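Local coordinates for protein beta-lactamase (Sebaldella termitidis, PDB 6N1N) that probably hydrolyses beta-lactam antibiotics to substituted beta-amino acids, as a class D serine beta-lactamase, at residues G196-V204 / F216-S224; K20-Y28 / I36-K44. All blocks are in the same frame, centred on the assembly; numbering follows the deposited sequence. Where two conformers were deposited one is given.

In the fold
Both contacts are antiparallel hairpin pairings in one mixed sheet, and they meet where strands 22-29 and 212-222 run side by side: the backbone bonds A217 N to T26 O and R219 N to S24 O probably join them. Contact 1 is the more buried, lying between strands 198-209 and 212-222 in the middle of the sheet, and its six backbone bonds are overlaid by apolar and aromatic packing. Contact 2, nearer the sheet's margin and partly buried, has a short regular ladder that gives way to serine, threonine and aspartate side chains bonding the neighbouring strand. The side chain of W202 in contact 1 lies about 8 Å from that of S51, the predicted acyl-ester serine, whereas contact 2 lies away from it.

Contact 1 (G196-V204 / F216-S224); sequences GAENIIWYV and FAVRIINAS
The aliphatic stem of R219 lies against the indole of W202. R219 CD sits almost above the middle of the six-membered ring, 3.6 Å from its centroid. With CG anti to the backbone N (chi1 -170°), the arginine runs alongside the indole, then bends at chi3, leaving its guanidinium 65° from the ring plane; NH2 hydrogen-bonds to I45 O. I200 CG2 fills the hollow beside this stem, 3.7 Å from R219 CD, and V204 CG1 packs beside the small A217 CB on the same face. On the other face, I201 and I220 abut at their CB atoms, 4.0 Å apart, and Y203 meets F216 obliquely. Y203 CD2 lies 3.6 Å from F216 CE1, with the ring planes at 40°. Helix 228-245 covers I201, Y203 and V218. Paired backbone bonds at N199-N222, I201-I220 and Y203-V218 fix the register, and a water joins A197 O to A223 O at the open end. W202 NE1 hydrogen-bonds to L48 O, and its side chain lies about 8 Å from that of S51, the predicted acyl-ester serine. This is a central antiparallel hairpin of the serine beta-lactamase and penicillin-binding protein fold, bordering the active-site region.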
# COMPACT_ATOMS: atom_id res chain seq x y z
N GLY A 196 7.05 -17.68 -5.81
CA GLY A 196 8.05 -18.50 -6.50
C GLY A 196 9.45 -18.05 -6.13
O GLY A 196 9.81 -18.01 -4.95
N ALA A 197 10.26 -17.69 -7.13
CA ALA A 197 11.63 -17.26 -6.91
C ALA A 197 11.77 -15.75 -6.89
O ALA A 197 12.89 -15.25 -6.81
CB ALA A 197 12.54 -17.83 -8.00
N GLU A 198 10.66 -15.03 -6.98
CA GLU A 198 10.67 -13.59 -7.12
C GLU A 198 10.22 -12.92 -5.82
O GLU A 198 9.08 -13.13 -5.37
CB GLU A 198 9.78 -13.16 -8.28
CG GLU A 198 10.25 -13.72 -9.62
CD GLU A 198 9.43 -13.22 -10.76
OE1 GLU A 198 8.20 -13.44 -10.76
OE2 GLU A 198 10.01 -12.59 -11.65
N ASN A 199 11.10 -12.12 -5.24
CA ASN A 199 10.71 -11.25 -4.13
C ASN A 199 9.98 -10.03 -4.68
O ASN A 199 10.40 -9.43 -5.66
CB ASN A 199 11.94 -10.79 -3.36
CG ASN A 199 12.69 -11.95 -2.72
OD1 ASN A 199 12.11 -12.78 -2.06
ND2 ASN A 199 14.00 -11.99 -2.92
N ILE A 200 8.88 -9.67 -4.01
CA ILE A 200 7.97 -8.62 -4.43
C ILE A 200 8.01 -7.53 -3.36
O ILE A 200 7.68 -7.79 -2.20
CB ILE A 200 6.53 -9.15 -4.60
CG1 ILE A 200 6.46 -10.43 -5.43
CG2 ILE A 200 5.62 -8.03 -5.16
CD1 ILE A 200 7.02 -10.32 -6.77
N ILE A 201 8.41 -6.32 -3.74
CA ILE A 201 8.56 -5.22 -2.80
C ILE A 201 7.73 -4.05 -3.31
O ILE A 201 8.05 -3.44 -4.34
CB ILE A 201 10.03 -4.82 -2.61
CG1 ILE A 201 10.82 -6.05 -2.10
CG2 ILE A 201 10.13 -3.65 -1.68
CD1 ILE A 201 12.33 -5.83 -2.05
N TRP A 202 6.67 -3.72 -2.57
CA TRP A 202 5.77 -2.62 -2.86
C TRP A 202 6.09 -1.37 -2.05
O TRP A 202 6.48 -1.43 -0.89
CB TRP A 202 4.34 -2.97 -2.49
CG TRP A 202 3.60 -4.06 -3.16
CD1 TRP A 202 3.47 -5.36 -2.74
CD2 TRP A 202 2.72 -3.91 -4.27
NE1 TRP A 202 2.60 -6.03 -3.57
CE2 TRP A 202 2.12 -5.15 -4.51
CE3 TRP A 202 2.40 -2.84 -5.09
CZ2 TRP A 202 1.23 -5.36 -5.56
CZ3 TRP A 202 1.53 -3.05 -6.13
CH2 TRP A 202 0.93 -4.28 -6.33
N TYR A 203 5.78 -0.23 -2.65
CA TYR A 203 5.55 1.02 -1.93
C TYR A 203 4.42 1.73 -2.69
O TYR A 203 4.57 2.08 -3.87
CB TYR A 203 6.83 1.85 -1.85
CG TYR A 203 6.75 3.02 -0.91
CD1 TYR A 203 6.38 2.86 0.42
CD2 TYR A 203 7.03 4.30 -1.35
CE1 TYR A 203 6.28 3.95 1.27
CE2 TYR A 203 6.98 5.38 -0.48
CZ TYR A 203 6.59 5.20 0.81
OH TYR A 203 6.52 6.30 1.63
N VAL A 204 3.27 1.92 -2.02
CA VAL A 204 2.09 2.48 -2.68
C VAL A 204 1.53 3.60 -1.80
O VAL A 204 1.78 3.65 -0.60
CB VAL A 204 1.01 1.41 -2.95
CG1 VAL A 204 1.60 0.20 -3.69
CG2 VAL A 204 0.29 1.00 -1.65
N PHE A 216 0.70 6.70 -6.52
CA PHE A 216 1.84 5.91 -6.98
C PHE A 216 1.77 4.47 -6.52
O PHE A 216 1.21 4.14 -5.48
CB PHE A 216 3.18 6.53 -6.52
CG PHE A 216 3.36 6.58 -5.03
CD1 PHE A 216 3.97 5.55 -4.34
CD2 PHE A 216 2.92 7.66 -4.32
CE1 PHE A 216 4.13 5.61 -2.96
CE2 PHE A 216 3.08 7.73 -2.96
CZ PHE A 216 3.68 6.69 -2.27
N ALA A 217 2.34 3.60 -7.33
CA ALA A 217 2.52 2.20 -6.95
C ALA A 217 3.86 1.77 -7.53
O ALA A 217 4.01 1.67 -8.74
CB ALA A 217 1.38 1.31 -7.45
N VAL A 218 4.82 1.60 -6.65
CA VAL A 218 6.14 1.09 -6.98
C VAL A 218 6.14 -0.38 -6.60
O VAL A 218 5.69 -0.75 -5.51
CB VAL A 218 7.23 1.86 -6.22
CG1 VAL A 218 8.57 1.12 -6.30
CG2 VAL A 218 7.37 3.25 -6.75
N ARG A 219 6.60 -1.22 -7.51
CA ARG A 219 6.66 -2.64 -7.19
C ARG A 219 7.93 -3.21 -7.80
O ARG A 219 8.04 -3.38 -9.02
CB ARG A 219 5.44 -3.39 -7.68
CG ARG A 219 5.42 -4.80 -7.13
CD ARG A 219 4.23 -5.59 -7.57
NE ARG A 219 4.12 -5.72 -9.02
CZ ARG A 219 3.02 -6.12 -9.65
NH1 ARG A 219 1.90 -6.43 -8.97
NH2 ARG A 219 3.03 -6.19 -10.97
N ILE A 220 8.85 -3.55 -6.92
CA ILE A 220 10.15 -4.07 -7.27
C ILE A 220 10.07 -5.58 -7.31
O ILE A 220 9.49 -6.21 -6.41
CB ILE A 220 11.20 -3.62 -6.23
CG1 ILE A 220 11.32 -2.09 -6.29
CG2 ILE A 220 12.53 -4.33 -6.43
CD1 ILE A 220 12.04 -1.52 -5.10
N ILE A 221 10.63 -6.16 -8.36
CA ILE A 221 10.81 -7.60 -8.47
C ILE A 221 12.29 -7.87 -8.35
O ILE A 221 13.10 -7.27 -9.06
CB ILE A 221 10.26 -8.15 -9.80
CG1 ILE A 221 8.81 -7.73 -10.01
CG2 ILE A 221 10.44 -9.67 -9.84
CD1 ILE A 221 7.86 -8.22 -8.94
N ASN A 222 12.66 -8.74 -7.43
CA ASN A 222 14.05 -9.01 -7.15
C ASN A 222 14.23 -10.50 -7.00
O ASN A 222 13.56 -11.12 -6.16
CB ASN A 222 14.50 -8.30 -5.88
CG ASN A 222 15.87 -8.70 -5.47
OD1 ASN A 222 16.80 -8.73 -6.30
ND2 ASN A 222 16.02 -9.05 -4.20
N ALA A 223 15.12 -11.07 -7.80
CA ALA A 223 15.50 -12.46 -7.67
C ALA A 223 16.70 -12.68 -6.76
O ALA A 223 16.94 -13.82 -6.34
CB ALA A 223 15.80 -13.04 -9.05
N SER A 224 17.45 -11.62 -6.43
CA SER A 224 18.69 -11.77 -5.67
C SER A 224 18.43 -11.76 -4.17
O SER A 224 18.09 -10.73 -3.58
CB SER A 224 19.69 -10.67 -6.02
OG SER A 224 20.75 -10.68 -5.09
O HOH W 1 15.57 -15.98 -7.01

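Contact 2 (K20-Y28 / I36-K44); sequences KITGSVTIY and IYSNEEDSK
I27 and I36 face each other as the regular pair of a beta hairpin, strands 22-29 and 34-37 of the sheet in this transpeptidase-like fold. Reciprocal backbone bonds join them, and their side chains cross at an angle, I27 CG2 lying 4.0 Å from I36 CD1. On the opposite face, T26 and Y37 lie side by side and point the same way. The methyl T26 CG2 approaches the tyrosine ring obliquely, 3.8 Å from Y37 CE1, while E40 CG covers the centre of one ring face.

Beyond Y37 the ladder changes character. S38 N still donates to V25 O, but the return bond from V25 N goes to the side-chain oxygen S38 OG, 2.9 Å away and nearly straight at 166°. The serine hydroxyl stands between its own backbone N and carbonyl carbon (chi1 65°), turned back to the strand where it takes the place of a backbone carbonyl. It also donates to a water that in turn donates to G23 O, and S38 CB packs against V25 CG1.

The chain then turns through residues with helical backbone angles, and an Asx motif, D42 N to N39 OD1, braces the bend. From this turn two side chains reach back to the strand. In one of the two deposited conformers of S43, its OG shares a hydrogen bond with T26 OG1 at 2.6 Å, and either hydroxyl may donate; the alternate conformer leaves this bond less certain. D42, its CG anti to the backbone N (chi1 -172°), extends toward S24, and its carboxylate also has a weak, long ion pair with R219. The hydroxyl S24 OG donates to D42 OD2 at 2.6 Å, using the anti lone pair of that oxygen, the one turned away from OD1.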
# COMPACT_ATOMS: atom_id res chain seq x y z
N LYS A 20 19.63 -3.30 -10.82
CA LYS A 20 19.49 -4.71 -11.16
C LYS A 20 18.17 -5.28 -10.63
O LYS A 20 18.12 -6.38 -10.05
CB LYS A 20 20.69 -5.51 -10.67
CG LYS A 20 21.97 -5.12 -11.40
CD LYS A 20 23.17 -5.90 -10.88
CE LYS A 20 24.42 -5.47 -11.62
NZ LYS A 20 25.63 -6.09 -11.04
N ILE A 21 17.09 -4.56 -10.90
CA ILE A 21 15.75 -4.98 -10.51
C ILE A 21 14.82 -4.83 -11.70
O ILE A 21 15.03 -4.01 -12.60
CB ILE A 21 15.22 -4.16 -9.32
CG1 ILE A 21 15.47 -2.67 -9.60
CG2 ILE A 21 15.87 -4.63 -8.05
CD1 ILE A 21 14.82 -1.76 -8.60
N THR A 22 13.78 -5.63 -11.69
CA THR A 22 12.67 -5.42 -12.59
C THR A 22 11.49 -4.96 -11.75
O THR A 22 11.65 -4.57 -10.58
CB THR A 22 12.42 -6.69 -13.42
OG1 THR A 22 12.05 -7.80 -12.60
CG2 THR A 22 13.69 -7.02 -14.20
N GLY A 23 10.31 -5.03 -12.33
CA GLY A 23 9.16 -4.34 -11.77
C GLY A 23 9.06 -2.96 -12.37
O GLY A 23 9.66 -2.66 -13.41
N SER A 24 8.33 -2.09 -11.68
CA SER A 24 8.02 -0.81 -12.30
C SER A 24 7.54 0.19 -11.27
O SER A 24 7.19 -0.16 -10.13
CB SER A 24 6.95 -0.99 -13.37
OG SER A 24 5.77 -1.51 -12.80
N VAL A 25 7.49 1.44 -11.72
CA VAL A 25 6.85 2.54 -11.02
C VAL A 25 5.73 3.05 -11.91
O VAL A 25 5.92 3.24 -13.11
CB VAL A 25 7.84 3.67 -10.70
CG1 VAL A 25 8.56 4.12 -11.93
CG2 VAL A 25 7.12 4.86 -10.06
N THR A 26 4.56 3.21 -11.31
CA THR A 26 3.37 3.76 -11.96
C THR A 26 2.89 4.93 -11.12
O THR A 26 2.76 4.81 -9.90
CB THR A 26 2.26 2.68 -12.07
OG1 THR A 26 2.78 1.55 -12.78
CG2 THR A 26 1.03 3.21 -12.79
N ILE A 27 2.60 6.06 -11.78
CA ILE A 27 2.14 7.26 -11.11
C ILE A 27 0.94 7.81 -11.88
O ILE A 27 0.90 7.75 -13.11
CB ILE A 27 3.28 8.29 -11.02
CG1 ILE A 27 4.38 7.80 -10.07
CG2 ILE A 27 2.77 9.66 -10.55
CD1 ILE A 27 5.68 8.52 -10.24
N TYR A 28 -0.04 8.33 -11.14
CA TYR A 28 -1.18 9.02 -11.73
C TYR A 28 -1.22 10.45 -11.19
O TYR A 28 -1.36 10.66 -9.98
CB TYR A 28 -2.48 8.31 -11.41
CG TYR A 28 -3.71 8.96 -12.02
CD1 TYR A 28 -3.95 8.88 -13.37
CD2 TYR A 28 -4.61 9.63 -11.23
CE1 TYR A 28 -5.07 9.47 -13.93
CE2 TYR A 28 -5.74 10.21 -11.76
CZ TYR A 28 -5.97 10.13 -13.12
OH TYR A 28 -7.10 10.71 -13.68
N ILE A 36 1.66 7.82 -15.78
CA ILE A 36 3.09 7.74 -16.04
C ILE A 36 3.56 6.33 -15.73
O ILE A 36 3.43 5.87 -14.58
CB ILE A 36 3.87 8.74 -15.18
CG1 ILE A 36 3.38 10.17 -15.40
CG2 ILE A 36 5.35 8.68 -15.48
CD1 ILE A 36 3.61 11.06 -14.21
N TYR A 37 4.15 5.65 -16.72
CA TYR A 37 4.61 4.29 -16.56
C TYR A 37 6.10 4.16 -16.84
O TYR A 37 6.59 4.67 -17.85
CB TYR A 37 3.92 3.32 -17.50
CG TYR A 37 2.42 3.28 -17.44
CD1 TYR A 37 1.78 2.55 -16.46
CD2 TYR A 37 1.64 3.91 -18.42
CE1 TYR A 37 0.40 2.47 -16.43
CE2 TYR A 37 0.26 3.84 -18.39
CZ TYR A 37 -0.34 3.12 -17.38
OH TYR A 37 -1.71 3.02 -17.35
N SER A 38 6.83 3.43 -15.98
CA SER A 38 8.15 2.96 -16.41
C SER A 38 8.01 1.72 -17.28
O SER A 38 8.85 1.47 -18.15
CB SER A 38 9.06 2.68 -15.21
OG SER A 38 8.61 1.60 -14.39
N ASN A 39 6.94 0.95 -17.07
CA ASN A 39 6.69 -0.23 -17.89
C ASN A 39 5.19 -0.51 -17.82
O ASN A 39 4.71 -1.11 -16.84
CB ASN A 39 7.49 -1.43 -17.44
CG ASN A 39 7.32 -2.60 -18.38
OD1 ASN A 39 6.31 -3.29 -18.34
ND2 ASN A 39 8.30 -2.82 -19.24
N GLU A 40 4.46 -0.06 -18.83
CA GLU A 40 3.01 -0.15 -18.77
C GLU A 40 2.50 -1.58 -18.64
O GLU A 40 1.49 -1.82 -17.96
CB GLU A 40 2.40 0.54 -20.00
CG GLU A 40 0.90 0.39 -20.05
CD GLU A 40 0.26 1.31 -21.07
OE1 GLU A 40 1.02 1.94 -21.84
OE2 GLU A 40 -0.99 1.38 -21.09
N GLU A 41 3.17 -2.56 -19.27
CA GLU A 41 2.63 -3.91 -19.19
C GLU A 41 2.77 -4.49 -17.78
O GLU A 41 1.89 -5.24 -17.34
CB GLU A 41 3.29 -4.81 -20.23
CG GLU A 41 3.06 -4.35 -21.68
CD GLU A 41 1.62 -3.89 -21.98
OE1 GLU A 41 0.67 -4.52 -21.47
OE2 GLU A 41 1.45 -2.90 -22.72
N ASP A 42 3.84 -4.14 -17.05
CA ASP A 42 3.99 -4.63 -15.68
C ASP A 42 2.89 -4.09 -14.77
O ASP A 42 2.51 -4.74 -13.80
CB ASP A 42 5.36 -4.24 -15.12
CG ASP A 42 5.65 -4.88 -13.80
OD1 ASP A 42 5.74 -6.13 -13.77
OD2 ASP A 42 5.77 -4.15 -12.77
N SER A 43 2.38 -2.90 -15.08
CA SER A 43 1.37 -2.25 -14.25
C SER A 43 0.04 -3.01 -14.24
O SER A 43 -0.80 -2.71 -13.38
CB SER A 43 1.15 -0.82 -14.76
OG SER A 43 2.38 -0.11 -14.78
N LYS A 44 -0.15 -3.95 -15.16
CA LYS A 44 -1.38 -4.75 -15.24
C LYS A 44 -1.26 -6.10 -14.54
O LYS A 44 -2.25 -6.82 -14.43
CB LYS A 44 -1.77 -5.04 -16.70
CG LYS A 44 -1.45 -3.97 -17.73
CD LYS A 44 -2.39 -2.80 -17.70
CE LYS A 44 -1.94 -1.78 -18.75
NZ LYS A 44 -2.80 -0.58 -18.84
O HOH W 2 9.99 -0.49 -15.21
O HOH W 3 4.81 1.08 -14.98